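Local coordinates for protein ulvan Lyase-PL25 (Pseudoalteromonas sp. PLSV, PDB 5UAM) that degrades ulvan, the sulfated cell-wall polysaccharide of green seaweeds, as a polysaccharide lyase of family 25 built on a beta-propeller fold, at residues 38-46 with 162-170; 111-122 with 133-144. All blocks are in the same frame, centred on the assembly; numbering follows the deposited sequence.

Contact 1: residues 38-46 with 162-170; sequences LAIVQHPAG and GTYNQAIKM. With PO4 (phosphate ion), chain E.
Where V41 to P44 pass residues 164-167 the two backbones run the same way, 26° apart, and H43 comes closest to Q166, yet only a weak bond from A167 N to H43 O (3.3 Å) joins the main chains. The side chains do more of the joining. H43 NE2 gives its proton to Q166 OE1 at 2.9 Å; the oxygen sits at the edge of the imidazole, near its plane, while the amide is turned 56° from the ring. OE1 also accepts from the backbone of A225 and NE2 donates to A223 O, so a glutamine, with an acceptor and a donor at one tip, ties the loop to strand 217-227 too. W224 stacks on the H43 ring. V41 puts CG1 3.7 Å from Y164 CD1, an apolar contact set obliquely to the phenol ring, with T163 CG2 over a face of that ring. Q42 bends at chi2 (90°) and, through a water 3.3 Å from its NE2, reaches N165 N; its OE1 takes a bond from K101. Y164, probably the catalytic proton acceptor, directs its OH to a phosphate, 2.8 Å from O3, in the active-site cleft of this beta-propeller lyase.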
loop_
_atom_site.group_PDB
_atom_site.type_symbol
_atom_site.label_atom_id
_atom_site.label_comp_id
_atom_site.label_asym_id
_atom_site.label_seq_id
_atom_site.Cartn_x
_atom_site.Cartn_y
_atom_site.Cartn_z
ATOM N N LEU A 38 -4.644 7.333 -4.054
ATOM C CA LEU A 38 -4.254 6.605 -2.858
ATOM C C LEU A 38 -4.406 5.124 -3.138
ATOM O O LEU A 38 -5.203 4.719 -3.989
ATOM C CB LEU A 38 -5.217 6.910 -1.711
ATOM C CG LEU A 38 -5.351 8.356 -1.253
ATOM C CD1 LEU A 38 -6.593 8.496 -0.391
ATOM C CD2 LEU A 38 -4.118 8.787 -0.506
ATOM N N ALA A 39 -3.679 4.303 -2.365
ATOM C CA ALA A 39 -3.857 2.850 -2.371
ATOM C C ALA A 39 -3.232 2.286 -1.106
ATOM O O ALA A 39 -2.313 2.876 -0.549
ATOM C CB ALA A 39 -3.199 2.191 -3.580
ATOM N N ILE A 40 -3.678 1.099 -0.709
ATOM C CA ILE A 40 -3.161 0.478 0.506
ATOM C C ILE A 40 -1.698 0.100 0.348
ATOM O O ILE A 40 -0.955 0.111 1.336
ATOM C CB ILE A 40 -4.073 -0.702 0.884
ATOM C CG1 ILE A 40 -5.362 -0.140 1.516
ATOM C CG2 ILE A 40 -3.387 -1.658 1.850
ATOM C CD1 ILE A 40 -6.472 -1.118 1.638
ATOM N N VAL A 41 -1.237 -0.213 -0.869
ATOM C CA VAL A 41 0.139 -0.695 -1.017
ATOM C C VAL A 41 1.173 0.419 -0.823
ATOM O O VAL A 41 2.269 0.156 -0.303
ATOM C CB VAL A 41 0.330 -1.455 -2.332
ATOM C CG1 VAL A 41 0.235 -0.560 -3.525
ATOM C CG2 VAL A 41 1.684 -2.202 -2.300
ATOM N N GLN A 42 0.888 1.651 -1.251
ATOM C CA GLN A 42 1.809 2.769 -1.021
ATOM C C GLN A 42 1.532 3.309 0.360
ATOM O O GLN A 42 0.639 4.138 0.549
ATOM C CB GLN A 42 1.693 3.873 -2.069
ATOM C CG GLN A 42 2.319 3.542 -3.415
ATOM C CD GLN A 42 1.379 2.872 -4.401
ATOM O OE1 GLN A 42 0.163 2.713 -4.171
ATOM N NE2 GLN A 42 1.942 2.487 -5.531
ATOM N N HIS A 43 2.311 2.848 1.334
ATOM C CA HIS A 43 2.030 3.184 2.717
ATOM C C HIS A 43 3.335 3.341 3.489
ATOM O O HIS A 43 4.343 2.695 3.170
ATOM C CB HIS A 43 1.172 2.094 3.374
ATOM C CG HIS A 43 1.921 0.833 3.634
ATOM N ND1 HIS A 43 2.428 0.513 4.871
ATOM C CD2 HIS A 43 2.341 -0.137 2.791
ATOM C CE1 HIS A 43 3.092 -0.629 4.789
ATOM N NE2 HIS A 43 3.067 -1.035 3.536
ATOM N N PRO A 44 3.336 4.175 4.533
ATOM C CA PRO A 44 2.220 5.055 4.918
ATOM C C PRO A 44 1.931 6.140 3.904
ATOM O O PRO A 44 2.855 6.718 3.313
ATOM C CB PRO A 44 2.732 5.725 6.207
ATOM C CG PRO A 44 3.901 4.954 6.659
ATOM C CD PRO A 44 4.483 4.302 5.431
ATOM N N ALA A 45 0.646 6.416 3.686
ATOM C CA ALA A 45 0.265 7.625 2.989
ATOM C C ALA A 45 0.186 8.815 3.933
ATOM O O ALA A 45 0.321 9.961 3.490
ATOM C CB ALA A 45 -1.083 7.433 2.274
ATOM N N GLY A 46 -0.041 8.567 5.218
ATOM C CA GLY A 46 -0.069 9.619 6.210
ATOM C C GLY A 46 0.477 9.094 7.518
ATOM O O GLY A 46 0.496 7.884 7.773
ATOM N N GLY A 162 12.182 0.917 -9.384
ATOM C CA GLY A 162 11.327 0.646 -8.242
ATOM C C GLY A 162 9.854 0.899 -8.528
ATOM O O GLY A 162 9.496 1.811 -9.278
ATOM N N THR A 163 9.004 0.061 -7.950
ATOM C CA THR A 163 7.556 0.236 -7.903
ATOM C C THR A 163 7.114 -0.199 -6.510
ATOM O O THR A 163 7.651 -1.161 -5.956
ATOM C CB THR A 163 6.784 -0.693 -8.903
ATOM O OG1 THR A 163 7.377 -0.712 -10.214
ATOM C CG2 THR A 163 5.338 -0.241 -9.059
ATOM N N TYR A 164 6.091 0.460 -5.969
ATOM C CA TYR A 164 5.391 0.018 -4.751
ATOM C C TYR A 164 6.170 0.282 -3.463
ATOM O O TYR A 164 6.423 -0.636 -2.662
ATOM C CB TYR A 164 4.934 -1.434 -4.835
ATOM C CG TYR A 164 4.018 -1.770 -5.974
ATOM C CD1 TYR A 164 2.815 -1.112 -6.141
ATOM C CD2 TYR A 164 4.349 -2.759 -6.886
ATOM C CE1 TYR A 164 1.969 -1.462 -7.155
ATOM C CE2 TYR A 164 3.527 -3.106 -7.902
ATOM C CZ TYR A 164 2.340 -2.460 -8.045
ATOM O OH TYR A 164 1.488 -2.813 -9.061
ATOM N N ASN A 165 6.483 1.551 -3.224
ATOM C CA ASN A 165 7.289 1.949 -2.079
ATOM C C ASN A 165 6.554 1.773 -0.761
ATOM O O ASN A 165 5.421 2.236 -0.593
ATOM C CB ASN A 165 7.650 3.417 -2.182
ATOM C CG ASN A 165 8.489 3.713 -3.364
ATOM O OD1 ASN A 165 9.494 3.046 -3.606
ATOM N ND2 ASN A 165 8.122 4.758 -4.101
ATOM N N GLN A 166 7.239 1.175 0.203
ATOM C CA GLN A 166 6.703 0.929 1.525
ATOM C C GLN A 166 7.826 1.239 2.486
ATOM O O GLN A 166 8.880 0.609 2.433
ATOM C CB GLN A 166 6.236 -0.517 1.614
ATOM C CG GLN A 166 5.244 -0.816 0.523
ATOM C CD GLN A 166 4.797 -2.227 0.495
ATOM O OE1 GLN A 166 4.315 -2.748 1.494
ATOM N NE2 GLN A 166 4.848 -2.822 -0.685
ATOM N N ALA A 167 7.629 2.253 3.325
ATOM C CA ALA A 167 8.717 2.793 4.125
ATOM C C ALA A 167 8.469 2.535 5.600
ATOM O O ALA A 167 7.400 2.850 6.122
ATOM C CB ALA A 167 8.843 4.296 3.890
ATOM N N ILE A 168 9.487 2.006 6.281
ATOM C CA ILE A 168 9.381 1.621 7.685
ATOM C C ILE A 168 10.581 2.173 8.433
ATOM O O ILE A 168 11.719 2.038 7.978
ATOM C CB ILE A 168 9.305 0.092 7.835
ATOM C CG1 ILE A 168 8.096 -0.419 7.054
ATOM C CG2 ILE A 168 9.202 -0.305 9.310
ATOM C CD1 ILE A 168 7.956 -1.913 7.075
ATOM N N LYS A 169 10.329 2.801 9.579
ATOM C CA LYS A 169 11.391 3.270 10.458
ATOM C C LYS A 169 11.368 2.452 11.741
ATOM O O LYS A 169 10.320 2.307 12.380
ATOM C CB LYS A 169 11.220 4.746 10.813
ATOM C CG LYS A 169 12.408 5.309 11.588
ATOM C CD LYS A 169 12.284 6.800 11.855
ATOM C CE LYS A 169 11.196 7.105 12.825
ATOM N NZ LYS A 169 11.257 8.567 13.237
ATOM N N MET A 170 12.526 1.949 12.141
ATOM C CA MET A 170 12.603 1.180 13.367
ATOM C C MET A 170 12.876 2.086 14.569
ATOM O O MET A 170 13.161 3.277 14.437
ATOM C CB MET A 170 13.693 0.120 13.245
ATOM C CG MET A 170 13.578 -0.736 11.987
ATOM S SD MET A 170 11.948 -1.475 11.724
ATOM C CE MET A 170 11.867 -2.664 13.072
HETATM P P PO4 E . 1.908 -3.707 -12.241
HETATM O O1 PO4 E . 1.485 -4.390 -13.526
HETATM O O2 PO4 E . 2.292 -4.706 -11.228
HETATM O O3 PO4 E . 0.691 -2.940 -11.781
HETATM O O4 PO4 E . 3.096 -2.805 -12.560
HETATM O O HOH W 1 5.087 3.301 -5.080
#

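Contact 2: residues 111-122 with 133-144; sequences YIHIFYGGHGGQ and THHGANKHAVSK. With PO4 (phosphate ion), chain E.
H113 and H140 meet rim to rim, their planes 30° apart, and are joined by a nearly straight hydrogen bond between H113 ND1 and H140 NE2 (2.7 Å), in which either could be the donor. Histidine suits both places because each ring has a second nitrogen for an outside partner: D107 for H113, N157 for H140. These bonds at both ends should fix the flip of each ring. H140 lies alongside F115, carried there by a first torsion that turns CG away from the backbone N (chi1 174°), and forms an offset stack, centroids 4.4 Å apart, with F115 CE1 over the centre of the imidazole. V142 CG2 makes a CH-pi contact with a face of H113. On the other side of the sheet K139 lays CB over the Y116 ring, 3.6 Å from CZ, and the small side chain of A141 packs its CB against the ring's CE1.

Strands 112-116 and 139-143 are the two inner strands of a four-stranded antiparallel propeller blade; I114 with A141 and Y116 with K139 are hydrogen-bonded pairs, and H113 with V142 and F115 with H140 are non-hydrogen-bonded pairs. S143 OG accepts from I112 N and is also hydrogen-bonded to R145 O, while S143 N donates to I112 O.

Beyond the strands the two segments stay joined round a run of glycines. G136 O receives H119 N and G121 N from opposite faces of its carbonyl plane, and G136 N donates to Q122 OE1 at 2.9 Å. The backbone angles of G117, G120 and G136 would press a CB against the preceding carbonyl. H119, which probably binds substrate, takes the edge of H134 on its face, planes 73° apart, with H134 CD2 3.4 Å from H119 ND1. That ND1 bonds D97, which also holds H135 NE2, leaving H119 NE2 to donate to phosphate O4 at 2.6 Å, almost straight.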
loop_
_atom_site.group_PDB
_atom_site.type_symbol
_atom_site.label_atom_id
_atom_site.label_comp_id
_atom_site.label_asym_id
_atom_site.label_seq_id
_atom_site.Cartn_x
_atom_site.Cartn_y
_atom_site.Cartn_z
ATOM N N TYR A 111 12.851 15.360 9.550
ATOM C CA TYR A 111 12.662 15.607 8.133
ATOM C C TYR A 111 11.601 14.667 7.588
ATOM O O TYR A 111 11.525 13.504 7.984
ATOM C CB TYR A 111 13.977 15.430 7.370
ATOM C CG TYR A 111 14.988 16.496 7.728
ATOM C CD1 TYR A 111 14.999 17.712 7.053
ATOM C CD2 TYR A 111 15.925 16.303 8.734
ATOM C CE1 TYR A 111 15.910 18.691 7.362
ATOM C CE2 TYR A 111 16.846 17.289 9.049
ATOM C CZ TYR A 111 16.826 18.484 8.362
ATOM O OH TYR A 111 17.734 19.487 8.663
ATOM N N ILE A 112 10.770 15.177 6.687
ATOM C CA ILE A 112 9.725 14.385 6.061
ATOM C C ILE A 112 10.252 13.908 4.720
ATOM O O ILE A 112 10.711 14.711 3.896
ATOM C CB ILE A 112 8.436 15.206 5.911
ATOM C CG1 ILE A 112 8.023 15.758 7.284
ATOM C CG2 ILE A 112 7.312 14.363 5.309
ATOM C CD1 ILE A 112 7.121 16.921 7.219
ATOM N N HIS A 113 10.194 12.600 4.505
ATOM C CA HIS A 113 10.623 11.971 3.272
ATOM C C HIS A 113 9.412 11.516 2.486
ATOM O O HIS A 113 8.458 10.988 3.058
ATOM C CB HIS A 113 11.445 10.733 3.593
ATOM C CG HIS A 113 12.725 11.042 4.285
ATOM N ND1 HIS A 113 13.945 11.027 3.651
ATOM C CD2 HIS A 113 12.963 11.422 5.559
ATOM C CE1 HIS A 113 14.889 11.356 4.514
ATOM N NE2 HIS A 113 14.314 11.594 5.681
ATOM N N ILE A 114 9.475 11.713 1.172
ATOM C CA ILE A 114 8.434 11.284 0.253
ATOM C C ILE A 114 9.102 10.431 -0.825
ATOM O O ILE A 114 10.024 10.886 -1.505
ATOM C CB ILE A 114 7.675 12.479 -0.355
ATOM C CG1 ILE A 114 6.865 13.201 0.733
ATOM C CG2 ILE A 114 6.779 12.032 -1.508
ATOM C CD1 ILE A 114 5.658 12.467 1.215
ATOM N N PHE A 115 8.671 9.182 -0.947
ATOM C CA PHE A 115 9.111 8.281 -2.005
ATOM C C PHE A 115 7.984 8.201 -3.027
ATOM O O PHE A 115 6.820 8.082 -2.647
ATOM C CB PHE A 115 9.409 6.904 -1.400
ATOM C CG PHE A 115 10.412 6.953 -0.287
ATOM C CD1 PHE A 115 11.771 6.898 -0.541
ATOM C CD2 PHE A 115 9.997 7.072 1.013
ATOM C CE1 PHE A 115 12.697 6.939 0.487
ATOM C CE2 PHE A 115 10.920 7.119 2.052
ATOM C CZ PHE A 115 12.265 7.054 1.783
ATOM N N TYR A 116 8.311 8.321 -4.308
ATOM C CA TYR A 116 7.257 8.519 -5.296
ATOM C C TYR A 116 7.808 8.313 -6.703
ATOM O O TYR A 116 9.017 8.209 -6.914
ATOM C CB TYR A 116 6.705 9.945 -5.185
ATOM C CG TYR A 116 7.666 11.001 -5.696
ATOM C CD1 TYR A 116 8.739 11.442 -4.926
ATOM C CD2 TYR A 116 7.530 11.537 -6.970
ATOM C CE1 TYR A 116 9.626 12.390 -5.412
ATOM C CE2 TYR A 116 8.415 12.474 -7.460
ATOM C CZ TYR A 116 9.464 12.891 -6.684
ATOM O OH TYR A 116 10.343 13.831 -7.187
ATOM N N GLY A 117 6.908 8.273 -7.675
ATOM C CA GLY A 117 7.264 8.474 -9.059
ATOM C C GLY A 117 7.616 7.234 -9.865
ATOM O O GLY A 117 7.692 7.331 -11.090
ATOM N N GLY A 118 7.857 6.089 -9.243
ATOM C CA GLY A 118 8.403 4.948 -9.962
ATOM C C GLY A 118 7.357 3.977 -10.480
ATOM O O GLY A 118 6.422 3.612 -9.771
ATOM N N HIS A 119 7.561 3.520 -11.718
ATOM C CA HIS A 119 6.886 2.329 -12.209
ATOM C C HIS A 119 7.889 1.419 -12.888
ATOM O O HIS A 119 7.654 0.874 -13.973
ATOM C CB HIS A 119 5.686 2.647 -13.089
ATOM C CG HIS A 119 4.760 1.490 -13.284
ATOM N ND1 HIS A 119 3.618 1.591 -14.047
ATOM C CD2 HIS A 119 4.774 0.226 -12.791
ATOM C CE1 HIS A 119 2.980 0.432 -14.041
ATOM N NE2 HIS A 119 3.654 -0.409 -13.277
ATOM N N GLY A 120 9.031 1.250 -12.219
ATOM C CA GLY A 120 10.035 0.273 -12.615
ATOM C C GLY A 120 11.217 0.822 -13.389
ATOM O O GLY A 120 12.069 0.037 -13.834
ATOM N N GLY A 121 11.305 2.133 -13.570
ATOM C CA GLY A 121 12.388 2.706 -14.346
ATOM C C GLY A 121 12.267 2.394 -15.828
ATOM O O GLY A 121 11.275 1.845 -16.308
ATOM N N GLN A 122 13.315 2.746 -16.562
ATOM C CA GLN A 122 13.347 2.534 -17.996
ATOM C C GLN A 122 14.804 2.416 -18.428
ATOM O O GLN A 122 15.721 2.569 -17.617
ATOM C CB GLN A 122 12.622 3.663 -18.737
ATOM C CG GLN A 122 13.178 5.046 -18.460
ATOM C CD GLN A 122 12.262 5.907 -17.618
ATOM O OE1 GLN A 122 11.061 6.054 -17.917
ATOM N NE2 GLN A 122 12.820 6.509 -16.569
ATOM N N THR A 133 12.038 -3.558 -16.685
ATOM C CA THR A 133 11.678 -2.154 -16.525
ATOM C C THR A 133 10.344 -1.878 -17.206
ATOM O O THR A 133 9.775 -2.729 -17.898
ATOM C CB THR A 133 12.760 -1.238 -17.113
ATOM O OG1 THR A 133 12.830 -1.411 -18.531
ATOM C CG2 THR A 133 14.120 -1.551 -16.509
ATOM N N HIS A 134 9.854 -0.658 -17.007
ATOM C CA HIS A 134 8.630 -0.206 -17.660
ATOM C C HIS A 134 8.774 1.285 -17.933
ATOM O O HIS A 134 9.365 1.656 -18.956
ATOM C CB HIS A 134 7.415 -0.574 -16.812
ATOM C CG HIS A 134 6.105 -0.217 -17.434
ATOM N ND1 HIS A 134 5.724 -0.640 -18.688
ATOM C CD2 HIS A 134 5.088 0.546 -16.966
ATOM C CE1 HIS A 134 4.521 -0.163 -18.960
ATOM N NE2 HIS A 134 4.109 0.548 -17.927
ATOM N N HIS A 135 8.313 2.155 -17.036
ATOM C CA HIS A 135 8.640 3.575 -17.165
ATOM C C HIS A 135 8.562 4.246 -15.809
ATOM O O HIS A 135 7.930 3.744 -14.883
ATOM C CB HIS A 135 7.777 4.316 -18.188
ATOM C CG HIS A 135 6.310 4.117 -18.017
ATOM N ND1 HIS A 135 5.491 3.779 -19.075
ATOM C CD2 HIS A 135 5.506 4.220 -16.933
ATOM C CE1 HIS A 135 4.243 3.689 -18.649
ATOM N NE2 HIS A 135 4.222 3.954 -17.353
ATOM N N GLY A 136 9.240 5.388 -15.698
ATOM C CA GLY A 136 9.164 6.182 -14.496
ATOM C C GLY A 136 10.193 5.777 -13.470
ATOM O O GLY A 136 10.074 4.731 -12.826
ATOM N N ALA A 137 11.189 6.636 -13.290
ATOM C CA ALA A 137 12.219 6.426 -12.287
ATOM C C ALA A 137 11.664 6.677 -10.896
ATOM O O ALA A 137 11.032 7.715 -10.636
ATOM C CB ALA A 137 13.376 7.384 -12.541
ATOM N N ASN A 138 11.940 5.752 -9.997
ATOM C CA ASN A 138 11.557 5.899 -8.601
ATOM C C ASN A 138 12.415 6.973 -7.939
ATOM O O ASN A 138 13.632 7.031 -8.135
ATOM C CB ASN A 138 11.703 4.555 -7.892
ATOM C CG ASN A 138 10.712 4.365 -6.750
ATOM O OD1 ASN A 138 9.574 4.863 -6.781
ATOM N ND2 ASN A 138 11.140 3.604 -5.738
ATOM N N LYS A 139 11.775 7.806 -7.126
ATOM C CA LYS A 139 12.360 9.054 -6.648
ATOM C C LYS A 139 12.153 9.214 -5.150
ATOM O O LYS A 139 11.318 8.561 -4.524
ATOM C CB LYS A 139 11.762 10.255 -7.374
ATOM C CG LYS A 139 12.192 10.352 -8.820
ATOM C CD LYS A 139 11.368 11.386 -9.589
ATOM C CE LYS A 139 11.847 11.511 -11.015
ATOM N NZ LYS A 139 13.177 12.215 -11.076
ATOM N N HIS A 140 12.935 10.134 -4.578
ATOM C CA HIS A 140 12.954 10.339 -3.136
ATOM C C HIS A 140 13.184 11.822 -2.907
ATOM O O HIS A 140 14.224 12.358 -3.307
ATOM C CB HIS A 140 14.074 9.509 -2.523
ATOM C CG HIS A 140 14.311 9.725 -1.061
ATOM N ND1 HIS A 140 15.487 9.330 -0.448
ATOM C CD2 HIS A 140 13.547 10.279 -0.094
ATOM C CE1 HIS A 140 15.429 9.633 0.836
ATOM N NE2 HIS A 140 14.263 10.207 1.073
ATOM N N ALA A 141 12.216 12.484 -2.287
ATOM C CA ALA A 141 12.313 13.880 -1.912
ATOM C C ALA A 141 12.336 13.992 -0.398
ATOM O O ALA A 141 11.819 13.138 0.325
ATOM C CB ALA A 141 11.134 14.674 -2.464
ATOM N N VAL A 142 12.921 15.079 0.098
ATOM C CA VAL A 142 12.973 15.301 1.539
ATOM C C VAL A 142 12.670 16.765 1.825
ATOM O O VAL A 142 13.023 17.661 1.053
ATOM C CB VAL A 142 14.339 14.881 2.131
ATOM C CG1 VAL A 142 15.438 15.777 1.642
ATOM C CG2 VAL A 142 14.274 14.863 3.662
ATOM N N SER A 143 12.010 17.011 2.950
ATOM C CA SER A 143 11.741 18.396 3.318
ATOM C C SER A 143 13.051 19.133 3.576
ATOM O O SER A 143 14.030 18.551 4.050
ATOM C CB SER A 143 10.813 18.465 4.532
ATOM O OG SER A 143 11.397 17.935 5.707
ATOM N N LYS A 144 13.080 20.429 3.232
ATOM C CA LYS A 144 14.299 21.213 3.438
ATOM C C LYS A 144 14.553 21.476 4.911
ATOM O O LYS A 144 15.713 21.647 5.320
ATOM C CB LYS A 144 14.213 22.527 2.683
ATOM C CG LYS A 144 14.326 22.325 1.206
ATOM C CD LYS A 144 14.596 23.628 0.506
ATOM C CE LYS A 144 14.866 23.395 -0.965
ATOM N NZ LYS A 144 15.257 24.673 -1.634
HETATM P P PO4 E . 1.908 -3.707 -12.241
HETATM O O1 PO4 E . 1.485 -4.390 -13.526
HETATM O O2 PO4 E . 2.292 -4.706 -11.228
HETATM O O3 PO4 E . 0.691 -2.940 -11.781
HETATM O O4 PO4 E . 3.096 -2.805 -12.560
HETATM O O HOH W 2 17.350 21.983 7.707
HETATM O O HOH W 3 9.208 9.487 -11.826
HETATM O O HOH W 4 6.855 3.754 -7.112
#

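How the contacts relate
The centres of the two contacts lie about 12 Å apart. Along the chain 38-46 comes first, then both segments of contact 2, then 162-170, so the local strand pairing of contact 2 falls within the span that contact 1 bridges. Contact 2 belongs to the blade of strands 103-106, 112-116, 139-143 and 152-154; contact 1 brings a loop from between two earlier strands against the first strand of the following sheet, nearer the centre of the propeller. They touch directly: N138 ND2 lies 2.8 Å from N165 OD1, and G120 N 3.0 Å from G162 O, both probable hydrogen bonds. From neighbouring blades, Y164 and H119 thus converge on one phosphate, alongside H99, the probable proton donor.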